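Local structure of putative cell adhesion protein (Bacteroides thetaiotaomicron, 4DGU) at residues A[13-18]-A[118-123]; A[48-53]-A[75-80]; A[65-70]-A[114-119]; A[125-130]-A[186-191]. The protein is a zinc-binding, fimbrillin-like protein that probably acts in cell adhesion as a building block of bacterial pili. One frame throughout, in Å; residues are numbered along the deposited sequence. Where two conformers were deposited one is given.

From the N terminus, segment 13-18 opens the longest loop, closed about 100 residues later by 118-123 in interaction 1. Inside that loop, interaction 2 closes a short excursion from 48-53 to 75-80. Interaction 3 starts at 65-70, within that excursion, and ends at 114-119, so it crosses interaction 2; it finishes on the same stretch as interaction 1 and shares Ser118 and Gln119 with it. These three contacts meet in one hydrophobic cluster, where Phe14, Met48, Trp67 and Phe79 pack together. Interaction 4 follows in series: strand 120-135 runs on from interaction 1 to the centre of the chain, where 186-191 returns to join the same mixed sheet.

Interaction 1: A[13-18]-A[118-123]; sequences NFSISI and SQNVSL
Leu123, Ser17 and Val121 bury the most surface as strand 13-18 runs parallel to strand 120-123. Ser17 is held by its backbone: its N donates to Val121 O (3.1 Å), and its O accepts from Leu123 N (3.0 Å), the pattern in which a residue of a parallel strand bonds to the two neighbours of its counterpart, here Ser122. Ser15 does the same around Asn120. Val121 and Leu123 lie on the apolar face, where branched carbon chains suit a dry interior. Val121 brings CG2 obliquely to Phe14 CD1 (3.5 Å), while its CG1 lies alongside Ile16 CD1; Leu123 CD1 reaches Ile16 CG2 at 3.7 Å. The other face carries small polar groups. There Asn120, with CG anti to the backbone N (chi1 -170°), carries its amide across to strand 13-18, ND2 reaching Ser15 OG in the amide plane at 2.7 Å and OD1 making a weak approach to Ser17 OG (3.3 Å). With an alanine here, Ser15 OG would probably lose its amide donor. Strand 65-66 lies along the other edge of strand 13-20, strand 108-114 flanks strand 120-135, and Met48 of strand 45-50 and Phe79 of strand 77-83 cover the apolar face.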
loop_
_atom_site.group_PDB
_atom_site.type_symbol
_atom_site.label_atom_id
_atom_site.label_comp_id
_atom_site.label_asym_id
_atom_site.label_seq_id
_atom_site.Cartn_x
_atom_site.Cartn_y
_atom_site.Cartn_z
ATOM N N ASN A 13 -30.072 -33.048 -22.332
ATOM C CA ASN A 13 -30.125 -32.179 -21.154
ATOM C C ASN A 13 -28.743 -32.031 -20.526
ATOM O O ASN A 13 -27.860 -32.862 -20.755
ATOM C CB ASN A 13 -31.106 -32.729 -20.130
ATOM C CG ASN A 13 -32.566 -32.667 -20.539
ATOM O OD1 ASN A 13 -32.932 -32.803 -21.711
ATOM N ND2 ASN A 13 -33.444 -32.493 -19.565
ATOM N N PHE A 14 -28.555 -30.961 -19.734
ATOM C CA PHE A 14 -27.302 -30.718 -19.032
ATOM C C PHE A 14 -27.543 -30.472 -17.554
ATOM O O PHE A 14 -28.559 -29.878 -17.174
ATOM C CB PHE A 14 -26.514 -29.536 -19.645
ATOM C CG PHE A 14 -27.161 -28.169 -19.594
ATOM C CD1 PHE A 14 -26.964 -27.325 -18.507
ATOM C CD2 PHE A 14 -27.916 -27.698 -20.658
ATOM C CE1 PHE A 14 -27.524 -26.049 -18.486
ATOM C CE2 PHE A 14 -28.464 -26.415 -20.634
ATOM C CZ PHE A 14 -28.272 -25.604 -19.551
ATOM N N SER A 15 -26.577 -30.900 -16.722
ATOM C CA SER A 15 -26.607 -30.640 -15.289
ATOM C C SER A 15 -25.729 -29.409 -15.000
ATOM O O SER A 15 -24.918 -29.000 -15.850
ATOM C CB SER A 15 -26.149 -31.866 -14.505
ATOM O OG SER A 15 -24.782 -32.158 -14.742
ATOM N N ILE A 16 -25.913 -28.812 -13.824
ATOM C CA ILE A 16 -25.147 -27.644 -13.410
ATOM C C ILE A 16 -24.273 -28.017 -12.201
ATOM O O ILE A 16 -24.694 -28.796 -11.332
ATOM C CB ILE A 16 -26.121 -26.455 -13.124
ATOM C CG1 ILE A 16 -26.763 -25.883 -14.423
ATOM C CG2 ILE A 16 -25.539 -25.356 -12.207
ATOM C CD1 ILE A 16 -25.892 -25.057 -15.344
ATOM N N SER A 17 -23.051 -27.464 -12.169
ATOM C CA SER A 17 -22.110 -27.580 -11.058
ATOM C C SER A 17 -21.733 -26.168 -10.628
ATOM O O SER A 17 -21.589 -25.281 -11.474
ATOM C CB SER A 17 -20.900 -28.440 -11.418
ATOM O OG SER A 17 -19.929 -27.726 -12.159
ATOM N N ILE A 18 -21.642 -25.950 -9.315
ATOM C CA ILE A 18 -21.353 -24.639 -8.717
ATOM C C ILE A 18 -19.870 -24.496 -8.462
ATOM O O ILE A 18 -19.321 -25.138 -7.572
ATOM C CB ILE A 18 -22.190 -24.420 -7.416
ATOM C CG1 ILE A 18 -23.702 -24.692 -7.645
ATOM C CG2 ILE A 18 -21.924 -23.026 -6.789
ATOM C CD1 ILE A 18 -24.396 -23.857 -8.797
ATOM N N SER A 118 -23.021 -30.761 -24.175
ATOM C CA SER A 118 -22.214 -31.031 -22.974
ATOM C C SER A 118 -23.107 -31.546 -21.860
ATOM O O SER A 118 -24.186 -30.981 -21.646
ATOM C CB SER A 118 -21.508 -29.768 -22.501
ATOM O OG SER A 118 -20.665 -29.256 -23.517
ATOM N N GLN A 119 -22.668 -32.604 -21.159
ATOM C CA GLN A 119 -23.486 -33.184 -20.094
ATOM C C GLN A 119 -23.475 -32.297 -18.844
ATOM O O GLN A 119 -24.489 -32.254 -18.152
ATOM C CB GLN A 119 -23.054 -34.627 -19.761
ATOM C CG GLN A 119 -23.994 -35.408 -18.820
ATOM C CD GLN A 119 -25.448 -35.385 -19.238
ATOM O OE1 GLN A 119 -25.883 -36.148 -20.112
ATOM N NE2 GLN A 119 -26.235 -34.529 -18.587
ATOM N N ASN A 120 -22.379 -31.565 -18.577
ATOM C CA ASN A 120 -22.324 -30.694 -17.425
ATOM C C ASN A 120 -21.877 -29.293 -17.796
ATOM O O ASN A 120 -21.033 -29.115 -18.670
ATOM C CB ASN A 120 -21.384 -31.277 -16.346
ATOM C CG ASN A 120 -21.471 -30.550 -15.020
ATOM O OD1 ASN A 120 -20.602 -29.749 -14.655
ATOM N ND2 ASN A 120 -22.556 -30.774 -14.303
ATOM N N VAL A 121 -22.472 -28.301 -17.132
ATOM C CA VAL A 121 -22.176 -26.889 -17.322
ATOM C C VAL A 121 -21.714 -26.346 -15.953
ATOM O O VAL A 121 -22.460 -26.425 -14.986
ATOM C CB VAL A 121 -23.397 -26.131 -17.926
ATOM C CG1 VAL A 121 -23.227 -24.610 -17.855
ATOM C CG2 VAL A 121 -23.665 -26.585 -19.365
ATOM N N SER A 122 -20.461 -25.863 -15.874
ATOM C CA SER A 122 -19.912 -25.315 -14.626
ATOM C C SER A 122 -20.088 -23.807 -14.552
ATOM O O SER A 122 -19.453 -23.083 -15.315
ATOM C CB SER A 122 -18.433 -25.656 -14.478
ATOM O OG SER A 122 -18.222 -27.048 -14.639
ATOM N N LEU A 123 -20.940 -23.342 -13.647
ATOM C CA LEU A 123 -21.156 -21.922 -13.430
ATOM C C LEU A 123 -20.099 -21.401 -12.477
ATOM O O LEU A 123 -19.970 -21.937 -11.370
ATOM C CB LEU A 123 -22.572 -21.629 -12.872
ATOM C CG LEU A 123 -23.737 -21.733 -13.833
ATOM C CD1 LEU A 123 -25.011 -21.774 -13.076
ATOM C CD2 LEU A 123 -23.778 -20.542 -14.798
#

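Interaction 2: A[48-53]-A[75-80]; sequences MAASGQ and GTVTFY
Ala49 and Tyr80 face each other as an antiparallel hydrogen-bonded pair, and backbone bonds carry most of the polar contact. Ala49 N donates to Tyr80 O at 2.9 Å, and Tyr80 N returns a bond to Ala49 O at 2.8 Å. One step on, Ser51 N reaches Thr78 O (2.9 Å), prolonging the ladder just past the strand. Ser51 and Gly52 are the central residues of a type II turn from Ala50 to Gln53, Gly52 taking the positive phi. Between the rungs Ala50 and Phe79 form a non-hydrogen-bonded pair, where the Ala50 CA-H points at Thr78 O, 3.4 Å from CA.

Carbon contacts occur on both faces. Beside Phe79, the small methyl CB of Ala50 fits between Val77 CG1, at 4.0 Å, and Phe79 CE1. Val77 CG1 lies over one face of the Phe79 ring, toward its rim. On the opposite side, Tyr80 CG is anti to the carbonyl carbon (chi1 -60°), which brings the ring back along the strand toward Ser51; it presents its edge, with CE2 3.8 Å from Ser51 CB.

The third kind is a Met-aromatic contact: selenomethionine Met48 sets SE 5.3 Å from the Phe79 ring centroid, obliquely, at 44° from the normal.

The main chain thus fixes register, while the chemistry divides by face: Met48 and Phe79 turn to the hydrophobic core, whereas Tyr80 packs on the other side against Tyr55 and strand 108-114.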
loop_
_atom_site.group_PDB
_atom_site.type_symbol
_atom_site.label_atom_id
_atom_site.label_comp_id
_atom_site.label_asym_id
_atom_site.label_seq_id
_atom_site.Cartn_x
_atom_site.Cartn_y
_atom_site.Cartn_z
HETATM N N MSE A 48 -31.363 -18.627 -13.853
HETATM C CA MSE A 48 -30.390 -18.828 -14.902
HETATM C C MSE A 48 -30.969 -18.504 -16.285
HETATM O O MSE A 48 -32.149 -18.711 -16.520
HETATM C CB MSE A 48 -29.884 -20.259 -14.846
HETATM C CG MSE A 48 -28.745 -20.496 -15.782
HETATM SE SE MSE A 48 -28.032 -22.258 -15.649
HETATM C CE MSE A 48 -29.555 -23.273 -16.250
ATOM N N ALA A 49 -30.147 -17.928 -17.169
ATOM C CA ALA A 49 -30.505 -17.573 -18.538
ATOM C C ALA A 49 -29.329 -17.767 -19.492
ATOM O O ALA A 49 -28.161 -17.670 -19.095
ATOM C CB ALA A 49 -30.962 -16.124 -18.606
ATOM N N ALA A 50 -29.652 -18.064 -20.747
ATOM C CA ALA A 50 -28.696 -18.068 -21.830
ATOM C C ALA A 50 -28.708 -16.651 -22.352
ATOM O O ALA A 50 -29.748 -15.976 -22.251
ATOM C CB ALA A 50 -29.098 -19.057 -22.907
ATOM N N SER A 51 -27.574 -16.185 -22.905
ATOM C CA SER A 51 -27.465 -14.824 -23.436
ATOM C C SER A 51 -28.682 -14.447 -24.322
ATOM O O SER A 51 -29.138 -15.228 -25.164
ATOM C CB SER A 51 -26.148 -14.641 -24.191
ATOM O OG SER A 51 -26.189 -13.679 -25.237
ATOM N N GLY A 52 -29.207 -13.259 -24.074
ATOM C CA GLY A 52 -30.351 -12.702 -24.796
ATOM C C GLY A 52 -31.705 -13.292 -24.449
ATOM O O GLY A 52 -32.646 -13.104 -25.208
ATOM N N GLN A 53 -31.811 -14.010 -23.311
ATOM C CA GLN A 53 -33.023 -14.712 -22.861
ATOM C C GLN A 53 -33.381 -14.320 -21.438
ATOM O O GLN A 53 -32.580 -13.685 -20.769
ATOM C CB GLN A 53 -32.827 -16.241 -22.956
ATOM C CG GLN A 53 -32.545 -16.735 -24.373
ATOM C CD GLN A 53 -33.675 -16.456 -25.347
ATOM O OE1 GLN A 53 -33.509 -15.761 -26.355
ATOM N NE2 GLN A 53 -34.844 -17.012 -25.086
ATOM N N GLY A 75 -22.565 -22.986 -31.615
ATOM C CA GLY A 75 -21.178 -23.262 -31.265
ATOM C C GLY A 75 -20.979 -23.281 -29.768
ATOM O O GLY A 75 -20.805 -24.351 -29.182
ATOM N N THR A 76 -20.931 -22.090 -29.150
ATOM C CA THR A 76 -20.802 -21.923 -27.710
ATOM C C THR A 76 -21.934 -21.046 -27.192
ATOM O O THR A 76 -22.300 -20.058 -27.831
ATOM C CB THR A 76 -19.436 -21.368 -27.252
ATOM O OG1 THR A 76 -19.288 -20.015 -27.649
ATOM C CG2 THR A 76 -18.268 -22.193 -27.720
ATOM N N VAL A 77 -22.467 -21.423 -26.016
ATOM C CA VAL A 77 -23.552 -20.745 -25.303
ATOM C C VAL A 77 -23.004 -20.144 -24.030
ATOM O O VAL A 77 -22.295 -20.813 -23.265
ATOM C CB VAL A 77 -24.728 -21.722 -24.981
ATOM C CG1 VAL A 77 -25.925 -20.974 -24.405
ATOM C CG2 VAL A 77 -25.149 -22.502 -26.212
ATOM N N THR A 78 -23.397 -18.902 -23.758
ATOM C CA THR A 78 -23.025 -18.235 -22.521
ATOM C C THR A 78 -24.257 -18.232 -21.614
ATOM O O THR A 78 -25.333 -17.810 -22.039
ATOM C CB THR A 78 -22.480 -16.834 -22.797
ATOM O OG1 THR A 78 -21.432 -16.945 -23.749
ATOM C CG2 THR A 78 -21.962 -16.161 -21.544
ATOM N N PHE A 79 -24.081 -18.709 -20.364
ATOM C CA PHE A 79 -25.106 -18.730 -19.345
ATOM C C PHE A 79 -24.772 -17.689 -18.272
ATOM O O PHE A 79 -23.609 -17.372 -18.073
ATOM C CB PHE A 79 -25.253 -20.124 -18.731
ATOM C CG PHE A 79 -25.695 -21.177 -19.704
ATOM C CD1 PHE A 79 -27.043 -21.369 -19.978
ATOM C CD2 PHE A 79 -24.763 -21.986 -20.353
ATOM C CE1 PHE A 79 -27.453 -22.330 -20.904
ATOM C CE2 PHE A 79 -25.170 -22.947 -21.259
ATOM C CZ PHE A 79 -26.517 -23.110 -21.533
ATOM N N TYR A 80 -25.812 -17.140 -17.621
ATOM C CA TYR A 80 -25.758 -16.128 -16.574
ATOM C C TYR A 80 -26.646 -16.566 -15.454
ATOM O O TYR A 80 -27.744 -17.050 -15.718
ATOM C CB TYR A 80 -26.206 -14.763 -17.105
ATOM C CG TYR A 80 -25.353 -14.254 -18.241
ATOM C CD1 TYR A 80 -24.138 -13.621 -17.995
ATOM C CD2 TYR A 80 -25.741 -14.433 -19.569
ATOM C CE1 TYR A 80 -23.342 -13.151 -19.038
ATOM C CE2 TYR A 80 -24.963 -13.952 -20.621
ATOM C CZ TYR A 80 -23.761 -13.309 -20.350
ATOM O OH TYR A 80 -22.954 -12.865 -21.374
#

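Interaction 3: A[65-70]-A[114-119]; sequences RAWNEI and AAPGSQ
The type II turn Ala115-Ser118, which joins strands 108-114 and 120-135, lays its backbone across the indole of Trp67. Pro116 CA sits almost directly over the six-membered ring, 3.5 Å from the Trp67 centroid and 9° off the normal, a CH-pi contact. Gly117 follows over the five-membered ring, its CA 4.0 Å from that centroid. Proline suits the second turn position, and at the third the backbone angles of Gly117 would jam a side chain against the preceding carbonyl. The indole edge is used as well: Trp67 NE1 donates to Ser118 O at 2.9 Å, nearly in the ring plane, and CH2 meets Ala114 CB at 3.9 Å. A chi1 of -93°, away from a staggered value, swings the indole into this position. The turn is tightened from within, since Ala115 O accepts both Ser118 N (3.1 Å) and Ser118 OG (2.7 Å), the hydroxyl lying on a lone pair in the carbonyl plane. Ile70 CD1 adds a looser touch to Pro116 CG at 4.2 Å. Around this site, Val77 of strand 77-83 packs on Trp67, Ile70 and Pro116, the Phe14 ring of strand 13-20 meets Trp67 at about 45°, and Val121 of strand 120-135 touches both Trp67 and Ala114.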
loop_
_atom_site.group_PDB
_atom_site.type_symbol
_atom_site.label_atom_id
_atom_site.label_comp_id
_atom_site.label_asym_id
_atom_site.label_seq_id
_atom_site.Cartn_x
_atom_site.Cartn_y
_atom_site.Cartn_z
ATOM N N ARG A 65 -31.427 -28.964 -17.508
ATOM C CA ARG A 65 -32.031 -28.069 -18.477
ATOM C C ARG A 65 -31.864 -28.653 -19.880
ATOM O O ARG A 65 -30.818 -29.220 -20.178
ATOM C CB ARG A 65 -31.437 -26.652 -18.369
ATOM C CG ARG A 65 -32.194 -25.639 -19.230
ATOM C CD ARG A 65 -31.989 -24.221 -18.792
ATOM N NE ARG A 65 -32.704 -23.938 -17.552
ATOM C CZ ARG A 65 -32.872 -22.717 -17.063
ATOM N NH1 ARG A 65 -32.386 -21.664 -17.708
ATOM N NH2 ARG A 65 -33.502 -22.542 -15.908
ATOM N N ALA A 66 -32.906 -28.521 -20.723
ATOM C CA ALA A 66 -32.933 -28.936 -22.124
ATOM C C ALA A 66 -31.951 -28.076 -22.940
ATOM O O ALA A 66 -31.858 -26.868 -22.707
ATOM C CB ALA A 66 -34.345 -28.781 -22.658
ATOM N N TRP A 67 -31.235 -28.676 -23.896
ATOM C CA TRP A 67 -30.275 -27.914 -24.690
ATOM C C TRP A 67 -30.959 -27.032 -25.791
ATOM O O TRP A 67 -30.247 -26.427 -26.599
ATOM C CB TRP A 67 -29.171 -28.823 -25.282
ATOM C CG TRP A 67 -27.930 -28.921 -24.427
ATOM C CD1 TRP A 67 -27.439 -30.041 -23.814
ATOM C CD2 TRP A 67 -27.024 -27.852 -24.093
ATOM N NE1 TRP A 67 -26.276 -29.741 -23.135
ATOM C CE2 TRP A 67 -25.993 -28.407 -23.298
ATOM C CE3 TRP A 67 -26.975 -26.482 -24.401
ATOM C CZ2 TRP A 67 -24.947 -27.633 -22.787
ATOM C CZ3 TRP A 67 -25.946 -25.717 -23.889
ATOM C CH2 TRP A 67 -24.955 -26.285 -23.078
ATOM N N ASN A 68 -32.298 -26.886 -25.757
ATOM C CA ASN A 68 -33.027 -26.017 -26.683
ATOM C C ASN A 68 -33.079 -24.608 -26.126
ATOM O O ASN A 68 -32.991 -23.654 -26.896
ATOM C CB ASN A 68 -34.440 -26.515 -27.023
ATOM C CG ASN A 68 -35.084 -27.376 -25.996
ATOM O OD1 ASN A 68 -34.880 -28.589 -25.975
ATOM N ND2 ASN A 68 -35.887 -26.767 -25.142
ATOM N N GLU A 69 -33.208 -24.488 -24.789
ATOM C CA GLU A 69 -33.224 -23.222 -24.053
ATOM C C GLU A 69 -31.833 -22.596 -24.101
ATOM O O GLU A 69 -31.094 -22.665 -23.110
ATOM C CB GLU A 69 -33.657 -23.448 -22.583
ATOM C CG GLU A 69 -35.029 -24.091 -22.383
ATOM C CD GLU A 69 -35.279 -24.579 -20.966
ATOM O OE1 GLU A 69 -35.173 -23.762 -20.019
ATOM O OE2 GLU A 69 -35.576 -25.784 -20.802
ATOM N N ILE A 70 -31.444 -22.043 -25.276
ATOM C CA ILE A 70 -30.118 -21.428 -25.497
ATOM C C ILE A 70 -30.227 -20.154 -26.352
ATOM O O ILE A 70 -29.203 -19.596 -26.747
ATOM C CB ILE A 70 -29.084 -22.418 -26.132
ATOM C CG1 ILE A 70 -29.554 -22.968 -27.510
ATOM C CG2 ILE A 70 -28.685 -23.518 -25.152
ATOM C CD1 ILE A 70 -28.507 -23.555 -28.314
ATOM N N ALA A 114 -20.366 -22.876 -22.557
ATOM C CA ALA A 114 -20.473 -24.294 -22.839
ATOM C C ALA A 114 -20.887 -24.547 -24.277
ATOM O O ALA A 114 -21.476 -23.689 -24.924
ATOM C CB ALA A 114 -21.490 -24.934 -21.892
ATOM N N ALA A 115 -20.584 -25.734 -24.770
ATOM C CA ALA A 115 -20.955 -26.152 -26.096
ATOM C C ALA A 115 -22.225 -26.966 -26.002
ATOM O O ALA A 115 -22.284 -27.865 -25.167
ATOM C CB ALA A 115 -19.838 -26.981 -26.722
ATOM N N PRO A 116 -23.267 -26.680 -26.815
ATOM C CA PRO A 116 -24.490 -27.501 -26.748
ATOM C C PRO A 116 -24.168 -28.981 -26.879
ATOM O O PRO A 116 -23.303 -29.349 -27.668
ATOM C CB PRO A 116 -25.323 -26.988 -27.923
ATOM C CG PRO A 116 -24.854 -25.593 -28.110
ATOM C CD PRO A 116 -23.390 -25.620 -27.831
ATOM N N GLY A 117 -24.813 -29.802 -26.058
ATOM C CA GLY A 117 -24.564 -31.242 -26.034
ATOM C C GLY A 117 -23.704 -31.697 -24.867
ATOM O O GLY A 117 -23.647 -32.889 -24.594
ATOM N N SER A 118 -23.021 -30.761 -24.175
ATOM C CA SER A 118 -22.214 -31.031 -22.974
ATOM C C SER A 118 -23.107 -31.546 -21.860
ATOM O O SER A 118 -24.186 -30.981 -21.646
ATOM C CB SER A 118 -21.508 -29.768 -22.501
ATOM O OG SER A 118 -20.665 -29.256 -23.517
ATOM N N GLN A 119 -22.668 -32.604 -21.159
ATOM C CA GLN A 119 -23.486 -33.184 -20.094
ATOM C C GLN A 119 -23.475 -32.297 -18.844
ATOM O O GLN A 119 -24.489 -32.254 -18.152
ATOM C CB GLN A 119 -23.054 -34.627 -19.761
ATOM C CG GLN A 119 -23.994 -35.408 -18.820
ATOM C CD GLN A 119 -25.448 -35.385 -19.238
ATOM O OE1 GLN A 119 -25.883 -36.148 -20.112
ATOM N NE2 GLN A 119 -26.235 -34.529 -18.587
#

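Interaction 4: A[125-130]-A[186-191]; sequences FKRMTV and TTNVLP
Val130 and Val189 form an antiparallel hydrogen-bonded pair, Val130 N donating to Val189 O and Val189 N to Val130 O, both at 2.8 Å. Their branched side chains touch through Val130 CB and Val189 CG2 (3.9 Å). Beyond them Pro191 sets CG 3.2 Å from Met128 O, and Thr129 CG2 meets Leu190 CD2 at 4.0 Å. Met128 and Thr129 lie where the long strand 120-135 is interrupted, and strand 188-189 joins it immediately afterwards within the mixed sheet of the fimbrillin-like fold. Thr129 lodges OG1 between its own N and carbonyl carbon (chi1 50°) and donates to Asn188 OD1 at 2.6 Å; the hydroxyl also bonds to the N of His107, a residue seen to bind zinc in a structure of this protein. The Asn188 amide is held at both ends, since ND2 donates to Thr186 O at 3.3 Å from above that carbonyl's plane. A leucine in place of Asn188 would probably leave the buried Thr129 hydroxyl without its acceptor and Thr186 O without this donor. Arg127 crosses Asn188, CD 3.6 Å from OD1, but spends its charge on a salt bridge to Glu106. The backbone N of Arg127 bonds to Tyr246 OH of a second subunit.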
loop_
_atom_site.group_PDB
_atom_site.type_symbol
_atom_site.label_atom_id
_atom_site.label_comp_id
_atom_site.label_asym_id
_atom_site.label_seq_id
_atom_site.Cartn_x
_atom_site.Cartn_y
_atom_site.Cartn_z
ATOM N N PHE A 125 -19.158 -18.639 -10.139
ATOM C CA PHE A 125 -19.751 -17.572 -9.365
ATOM C C PHE A 125 -18.741 -16.591 -8.735
ATOM O O PHE A 125 -17.747 -16.979 -8.104
ATOM C CB PHE A 125 -20.632 -18.147 -8.258
ATOM C CG PHE A 125 -21.984 -18.596 -8.757
ATOM C CD1 PHE A 125 -22.174 -19.891 -9.235
ATOM C CD2 PHE A 125 -23.073 -17.721 -8.753
ATOM C CE1 PHE A 125 -23.432 -20.299 -9.691
ATOM C CE2 PHE A 125 -24.322 -18.132 -9.220
ATOM C CZ PHE A 125 -24.495 -19.417 -9.684
ATOM N N LYS A 126 -19.010 -15.304 -8.952
ATOM C CA LYS A 126 -18.393 -14.163 -8.311
ATOM C C LYS A 126 -19.304 -13.758 -7.129
ATOM O O LYS A 126 -20.525 -13.819 -7.295
ATOM C CB LYS A 126 -18.284 -12.982 -9.303
ATOM C CG LYS A 126 -17.378 -13.178 -10.498
ATOM C CD LYS A 126 -17.432 -11.974 -11.424
ATOM C CE LYS A 126 -16.522 -12.098 -12.634
ATOM N NZ LYS A 126 -16.803 -10.997 -13.604
ATOM N N ARG A 127 -18.749 -13.334 -5.964
ATOM C CA ARG A 127 -19.552 -12.764 -4.870
ATOM C C ARG A 127 -19.558 -11.251 -5.136
ATOM O O ARG A 127 -18.474 -10.655 -5.209
ATOM C CB ARG A 127 -19.016 -13.131 -3.474
ATOM C CG ARG A 127 -19.881 -12.615 -2.311
ATOM C CD ARG A 127 -19.525 -13.251 -0.983
ATOM N NE ARG A 127 -20.039 -14.620 -0.864
ATOM C CZ ARG A 127 -19.308 -15.734 -0.957
ATOM N NH1 ARG A 127 -18.001 -15.666 -1.129
ATOM N NH2 ARG A 127 -19.884 -16.925 -0.850
HETATM N N MSE A 128 -20.755 -10.663 -5.387
HETATM C CA MSE A 128 -20.933 -9.246 -5.769
HETATM C C MSE A 128 -21.048 -8.330 -4.553
HETATM O O MSE A 128 -20.814 -7.120 -4.670
HETATM C CB MSE A 128 -22.141 -9.055 -6.704
HETATM C CG MSE A 128 -22.235 -10.092 -7.838
HETATM SE SE MSE A 128 -20.573 -10.338 -8.827
HETATM C CE MSE A 128 -20.355 -8.535 -9.667
ATOM N N THR A 129 -21.410 -8.917 -3.392
ATOM C CA THR A 129 -21.461 -8.258 -2.088
ATOM C C THR A 129 -20.119 -8.529 -1.361
ATOM O O THR A 129 -19.290 -9.306 -1.863
ATOM C CB THR A 129 -22.671 -8.719 -1.291
ATOM O OG1 THR A 129 -22.683 -10.146 -1.323
ATOM C CG2 THR A 129 -23.996 -8.155 -1.836
ATOM N N VAL A 130 -19.904 -7.889 -0.187
ATOM C CA VAL A 130 -18.646 -7.970 0.556
ATOM C C VAL A 130 -18.884 -8.621 1.940
ATOM O O VAL A 130 -19.487 -7.975 2.791
ATOM C CB VAL A 130 -17.964 -6.552 0.671
ATOM C CG1 VAL A 130 -16.641 -6.602 1.442
ATOM C CG2 VAL A 130 -17.756 -5.913 -0.713
ATOM N N THR A 186 -23.329 -14.984 7.164
ATOM C CA THR A 186 -22.306 -13.966 7.058
ATOM C C THR A 186 -22.947 -12.641 6.670
ATOM O O THR A 186 -23.680 -12.568 5.668
ATOM C CB THR A 186 -21.204 -14.407 6.062
ATOM O OG1 THR A 186 -20.788 -15.738 6.358
ATOM C CG2 THR A 186 -19.982 -13.523 6.131
ATOM N N THR A 187 -22.669 -11.593 7.469
ATOM C CA THR A 187 -23.101 -10.236 7.152
ATOM C C THR A 187 -22.363 -9.797 5.884
ATOM O O THR A 187 -21.134 -9.793 5.855
ATOM C CB THR A 187 -22.834 -9.266 8.305
ATOM O OG1 THR A 187 -23.582 -9.659 9.462
ATOM C CG2 THR A 187 -23.185 -7.825 7.930
ATOM N N ASN A 188 -23.119 -9.490 4.832
ATOM C CA ASN A 188 -22.559 -8.981 3.587
ATOM C C ASN A 188 -22.914 -7.513 3.448
ATOM O O ASN A 188 -24.024 -7.113 3.788
ATOM C CB ASN A 188 -23.031 -9.775 2.375
ATOM C CG ASN A 188 -22.173 -10.956 2.024
ATOM O OD1 ASN A 188 -21.650 -11.020 0.921
ATOM N ND2 ASN A 188 -22.079 -11.971 2.897
ATOM N N VAL A 189 -21.949 -6.693 3.015
ATOM C CA VAL A 189 -22.201 -5.261 2.824
ATOM C C VAL A 189 -22.114 -4.970 1.331
ATOM O O VAL A 189 -21.579 -5.774 0.561
ATOM C CB VAL A 189 -21.301 -4.324 3.684
ATOM C CG1 VAL A 189 -21.608 -4.467 5.177
ATOM C CG2 VAL A 189 -19.815 -4.532 3.400
ATOM N N LEU A 190 -22.676 -3.846 0.911
ATOM C CA LEU A 190 -22.631 -3.521 -0.502
ATOM C C LEU A 190 -21.296 -2.860 -0.841
ATOM O O LEU A 190 -20.754 -2.173 0.031
ATOM C CB LEU A 190 -23.817 -2.639 -0.915
ATOM C CG LEU A 190 -25.232 -3.183 -0.655
ATOM C CD1 LEU A 190 -26.271 -2.145 -0.992
ATOM C CD2 LEU A 190 -25.514 -4.471 -1.456
ATOM N N PRO A 191 -20.714 -3.113 -2.055
ATOM C CA PRO A 191 -19.422 -2.472 -2.409
ATOM C C PRO A 191 -19.490 -0.948 -2.373
ATOM O O PRO A 191 -20.389 -0.333 -2.935
ATOM C CB PRO A 191 -19.156 -2.959 -3.836
ATOM C CG PRO A 191 -20.045 -4.125 -4.035
ATOM C CD PRO A 191 -21.233 -3.937 -3.172
#